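Local coordinates for protein dioxygenase (Pseudomonas brassicacearum, PDB 5V2D) that probably cleaves the central double bond of lignin-derived stilbenes with dioxygen at an iron centre, at residues Y385-R397 / Q409-T421. Sequence-based numbering, arbitrary orientation.
Sequences YAHGFLLAFDPER and QFFNLLVHLNLKT
Asp-394 O is gripped from opposite faces of its carbonyl plane, by Arg-397 N closing a type I turn and by Asn-412 ND2 at 3.0 Å. The same amide takes Asp-394 N on an in-plane lone pair of OD1, a nearly straight bond (171°), so one asparagine serves both backbone polar groups of Asp-394. Asn-412 CG, set between its own backbone N and carbonyl carbon (chi1 57°), brings the amide to Asp-394; a leucine here would probably leave Asp-394 N and O without these side-chain mates, the turn then tied to the neighbouring segment less firmly. Asn-412 and Leu-413 together face Ala-392 in a classic beta bulge, beyond which strands 387-392 and 413-418 pair antiparallel. Leu-413 CD2 lies over one guanidinium face of Arg-397, whose NE bridges to Asp-394 OD1. Small Ala-392 leaves room for Val-415 CG2, 4.1 Å from its CB. At the far end His-387 ND1 and His-416 NE2 share a hydrogen bond of 2.8 Å, the two rings meeting rim to rim with their planes at 54°; histidine suits both places because its ring nitrogens can donate or accept. Phe-389 CE2 sits over one face of the His-416 ring, 3.6 Å from CG, and Leu-391 CB packs 3.7 Å from Phe-411 CG, the two side chains crossing at about a right angle. Strands 387-392 and 413-418 are the middle two of a four-stranded antiparallel blade, as in the beta-propeller of carotenoid-cleavage oxygenases, with strand 371-375 beside 387-392 and strand 424-427 beside 413-418, while strand 433-442 of the next sheet packs against Leu-391 and Leu-414.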
# COMPACT_ATOMS: atom_id res chain seq x y z
N TYR A 385 -4.96 15.28 14.91
CA TYR A 385 -3.55 15.09 14.70
C TYR A 385 -3.02 16.29 13.98
O TYR A 385 -3.79 17.02 13.40
CB TYR A 385 -3.28 13.78 13.91
CG TYR A 385 -3.40 13.92 12.42
CD1 TYR A 385 -2.31 13.70 11.62
CD2 TYR A 385 -4.63 14.24 11.80
CE1 TYR A 385 -2.41 13.82 10.23
CE2 TYR A 385 -4.74 14.39 10.43
CZ TYR A 385 -3.63 14.17 9.65
OH TYR A 385 -3.64 14.33 8.31
N ALA A 386 -1.69 16.44 13.97
CA ALA A 386 -1.05 17.60 13.37
C ALA A 386 0.19 17.35 12.53
O ALA A 386 0.85 18.32 12.12
CB ALA A 386 -0.71 18.63 14.47
N HIS A 387 0.54 16.08 12.32
CA HIS A 387 1.77 15.74 11.61
C HIS A 387 1.60 14.58 10.63
O HIS A 387 0.86 13.68 10.91
CB HIS A 387 2.82 15.33 12.63
CG HIS A 387 3.16 16.41 13.60
ND1 HIS A 387 4.19 17.31 13.36
CD2 HIS A 387 2.62 16.75 14.80
CE1 HIS A 387 4.17 18.23 14.31
NE2 HIS A 387 3.28 17.87 15.24
N GLY A 388 2.30 14.63 9.52
CA GLY A 388 2.35 13.47 8.59
C GLY A 388 3.71 13.39 7.91
O GLY A 388 4.43 14.41 7.84
N PHE A 389 4.11 12.18 7.57
CA PHE A 389 5.29 11.92 6.84
C PHE A 389 4.84 11.48 5.46
O PHE A 389 3.81 10.81 5.31
CB PHE A 389 6.12 10.88 7.57
CG PHE A 389 6.52 11.28 8.96
CD1 PHE A 389 5.83 10.83 10.05
CD2 PHE A 389 7.55 12.20 9.15
CE1 PHE A 389 6.23 11.17 11.36
CE2 PHE A 389 7.88 12.63 10.44
CZ PHE A 389 7.26 12.12 11.58
N LEU A 390 5.57 11.83 4.44
CA LEU A 390 5.12 11.68 3.08
C LEU A 390 6.35 11.46 2.23
O LEU A 390 7.45 11.91 2.57
CB LEU A 390 4.52 13.02 2.56
CG LEU A 390 3.35 13.66 3.29
CD1 LEU A 390 3.12 15.11 2.89
CD2 LEU A 390 2.10 12.89 2.96
N LEU A 391 6.17 10.86 1.07
CA LEU A 391 7.15 10.86 0.03
C LEU A 391 6.70 11.87 -1.01
O LEU A 391 5.49 12.03 -1.29
CB LEU A 391 7.27 9.50 -0.65
CG LEU A 391 7.61 8.31 0.28
CD1 LEU A 391 7.89 7.05 -0.52
CD2 LEU A 391 8.86 8.68 1.09
N ALA A 392 7.64 12.53 -1.64
CA ALA A 392 7.31 13.48 -2.70
C ALA A 392 8.34 13.42 -3.81
O ALA A 392 9.48 12.96 -3.62
CB ALA A 392 7.26 14.89 -2.14
N PHE A 393 7.95 13.90 -4.99
CA PHE A 393 8.82 14.00 -6.14
C PHE A 393 8.90 15.49 -6.53
O PHE A 393 7.89 16.12 -6.72
CB PHE A 393 8.27 13.24 -7.31
CG PHE A 393 9.05 13.40 -8.59
CD1 PHE A 393 10.39 13.32 -8.63
CD2 PHE A 393 8.38 13.72 -9.78
CE1 PHE A 393 11.10 13.48 -9.81
CE2 PHE A 393 9.08 13.88 -10.98
CZ PHE A 393 10.46 13.76 -10.98
N ASP A 394 10.11 16.03 -6.53
CA ASP A 394 10.41 17.37 -6.97
C ASP A 394 11.19 17.25 -8.26
O ASP A 394 12.37 16.87 -8.25
CB ASP A 394 11.20 18.10 -5.92
CG ASP A 394 11.57 19.56 -6.32
OD1 ASP A 394 12.16 20.15 -5.41
OD2 ASP A 394 11.32 19.99 -7.49
N PRO A 395 10.53 17.53 -9.41
CA PRO A 395 11.19 17.38 -10.71
C PRO A 395 12.35 18.34 -10.95
O PRO A 395 13.13 18.09 -11.86
CB PRO A 395 10.07 17.63 -11.74
CG PRO A 395 9.08 18.50 -11.00
CD PRO A 395 9.14 18.06 -9.55
N GLU A 396 12.44 19.41 -10.16
CA GLU A 396 13.56 20.42 -10.33
C GLU A 396 14.84 20.00 -9.63
O GLU A 396 15.82 20.60 -9.86
CB GLU A 396 13.18 21.85 -9.96
CG GLU A 396 11.91 22.39 -10.59
CD GLU A 396 11.84 22.27 -12.14
OE1 GLU A 396 10.73 21.94 -12.68
OE2 GLU A 396 12.88 22.47 -12.81
N ARG A 397 14.84 18.97 -8.77
CA ARG A 397 16.09 18.52 -8.14
C ARG A 397 16.96 17.85 -9.19
O ARG A 397 16.44 17.26 -10.12
CB ARG A 397 15.83 17.47 -7.07
CG ARG A 397 15.00 18.01 -5.94
CD ARG A 397 15.88 18.82 -5.00
NE ARG A 397 14.97 19.27 -3.97
CZ ARG A 397 15.32 19.57 -2.74
NH1 ARG A 397 16.58 19.52 -2.36
NH2 ARG A 397 14.35 19.99 -1.94
N GLN A 409 6.59 5.47 -9.62
CA GLN A 409 6.67 5.63 -8.15
C GLN A 409 8.13 6.11 -7.71
O GLN A 409 8.68 5.64 -6.72
CB GLN A 409 6.23 4.35 -7.44
CG GLN A 409 4.70 4.01 -7.47
CD GLN A 409 4.40 2.58 -6.94
OE1 GLN A 409 5.19 1.65 -7.27
NE2 GLN A 409 3.37 2.39 -6.03
N PHE A 410 8.74 7.02 -8.46
CA PHE A 410 9.96 7.67 -8.09
C PHE A 410 9.72 8.85 -7.11
O PHE A 410 9.02 9.80 -7.46
CB PHE A 410 10.70 8.19 -9.35
CG PHE A 410 12.03 8.83 -9.06
CD1 PHE A 410 12.15 10.18 -8.99
CD2 PHE A 410 13.14 8.09 -8.90
CE1 PHE A 410 13.40 10.79 -8.75
CE2 PHE A 410 14.35 8.67 -8.64
CZ PHE A 410 14.47 10.06 -8.55
N PHE A 411 10.30 8.79 -5.90
CA PHE A 411 10.09 9.83 -4.91
C PHE A 411 11.46 10.22 -4.40
O PHE A 411 12.15 9.40 -3.82
CB PHE A 411 9.18 9.41 -3.80
CG PHE A 411 7.83 9.02 -4.25
CD1 PHE A 411 6.86 9.99 -4.46
CD2 PHE A 411 7.48 7.68 -4.41
CE1 PHE A 411 5.55 9.66 -4.80
CE2 PHE A 411 6.21 7.34 -4.82
CZ PHE A 411 5.22 8.30 -5.02
N ASN A 412 11.88 11.47 -4.65
CA ASN A 412 13.22 11.90 -4.28
C ASN A 412 13.26 12.74 -3.04
O ASN A 412 14.32 13.27 -2.73
CB ASN A 412 13.95 12.61 -5.45
CG ASN A 412 13.20 13.81 -5.98
OD1 ASN A 412 12.13 14.16 -5.45
ND2 ASN A 412 13.74 14.43 -7.06
N LEU A 413 12.15 12.85 -2.30
CA LEU A 413 12.12 13.54 -1.01
C LEU A 413 11.35 12.75 0.03
O LEU A 413 10.27 12.21 -0.25
CB LEU A 413 11.40 14.86 -1.16
CG LEU A 413 12.03 15.94 -2.08
CD1 LEU A 413 11.03 17.13 -2.26
CD2 LEU A 413 13.39 16.36 -1.54
N LEU A 414 11.89 12.71 1.25
CA LEU A 414 11.22 12.13 2.39
C LEU A 414 10.85 13.32 3.26
O LEU A 414 11.75 14.05 3.72
CB LEU A 414 12.20 11.26 3.09
CG LEU A 414 11.81 10.21 4.06
CD1 LEU A 414 12.85 9.80 5.07
CD2 LEU A 414 10.33 9.97 4.42
N VAL A 415 9.55 13.49 3.54
CA VAL A 415 9.02 14.76 4.06
C VAL A 415 8.27 14.61 5.39
O VAL A 415 7.50 13.69 5.59
CB VAL A 415 8.07 15.37 3.01
CG1 VAL A 415 7.49 16.70 3.43
CG2 VAL A 415 8.70 15.47 1.65
N HIS A 416 8.48 15.54 6.30
CA HIS A 416 7.63 15.72 7.51
C HIS A 416 6.80 16.99 7.26
O HIS A 416 7.37 18.06 7.14
CB HIS A 416 8.50 15.89 8.78
CG HIS A 416 7.73 16.16 10.04
ND1 HIS A 416 8.37 16.27 11.26
CD2 HIS A 416 6.42 16.24 10.31
CE1 HIS A 416 7.48 16.50 12.21
NE2 HIS A 416 6.28 16.54 11.65
N LEU A 417 5.50 16.85 7.22
CA LEU A 417 4.54 17.97 7.13
C LEU A 417 3.93 18.28 8.49
O LEU A 417 3.38 17.40 9.19
CB LEU A 417 3.41 17.62 6.18
CG LEU A 417 2.27 18.61 6.01
CD1 LEU A 417 2.72 19.97 5.46
CD2 LEU A 417 1.23 17.97 5.11
N ASN A 418 4.05 19.56 8.89
CA ASN A 418 3.39 20.10 10.09
C ASN A 418 2.06 20.72 9.65
O ASN A 418 2.06 21.78 8.97
CB ASN A 418 4.27 21.17 10.74
CG ASN A 418 3.72 21.70 12.04
OD1 ASN A 418 2.49 21.76 12.25
ND2 ASN A 418 4.57 22.21 12.84
N LEU A 419 0.94 20.09 9.99
CA LEU A 419 -0.38 20.62 9.62
C LEU A 419 -0.79 21.93 10.33
O LEU A 419 -1.65 22.63 9.87
CB LEU A 419 -1.46 19.57 9.84
CG LEU A 419 -1.37 18.38 8.88
CD1 LEU A 419 -2.47 17.39 9.13
CD2 LEU A 419 -1.37 18.82 7.44
N LYS A 420 -0.21 22.21 11.47
CA LYS A 420 -0.52 23.46 12.19
C LYS A 420 0.09 24.65 11.47
O LYS A 420 -0.56 25.66 11.34
CB LYS A 420 0.04 23.47 13.59
CG LYS A 420 -0.68 22.65 14.61
CD LYS A 420 -0.12 23.13 15.98
CE LYS A 420 0.10 22.03 17.00
NZ LYS A 420 -1.28 21.61 17.45
N THR A 421 1.33 24.57 11.01
CA THR A 421 1.95 25.69 10.33
C THR A 421 1.85 25.56 8.83
O THR A 421 2.07 26.53 8.13
CB THR A 421 3.41 25.84 10.71
OG1 THR A 421 4.10 24.64 10.34
CG2 THR A 421 3.55 26.05 12.21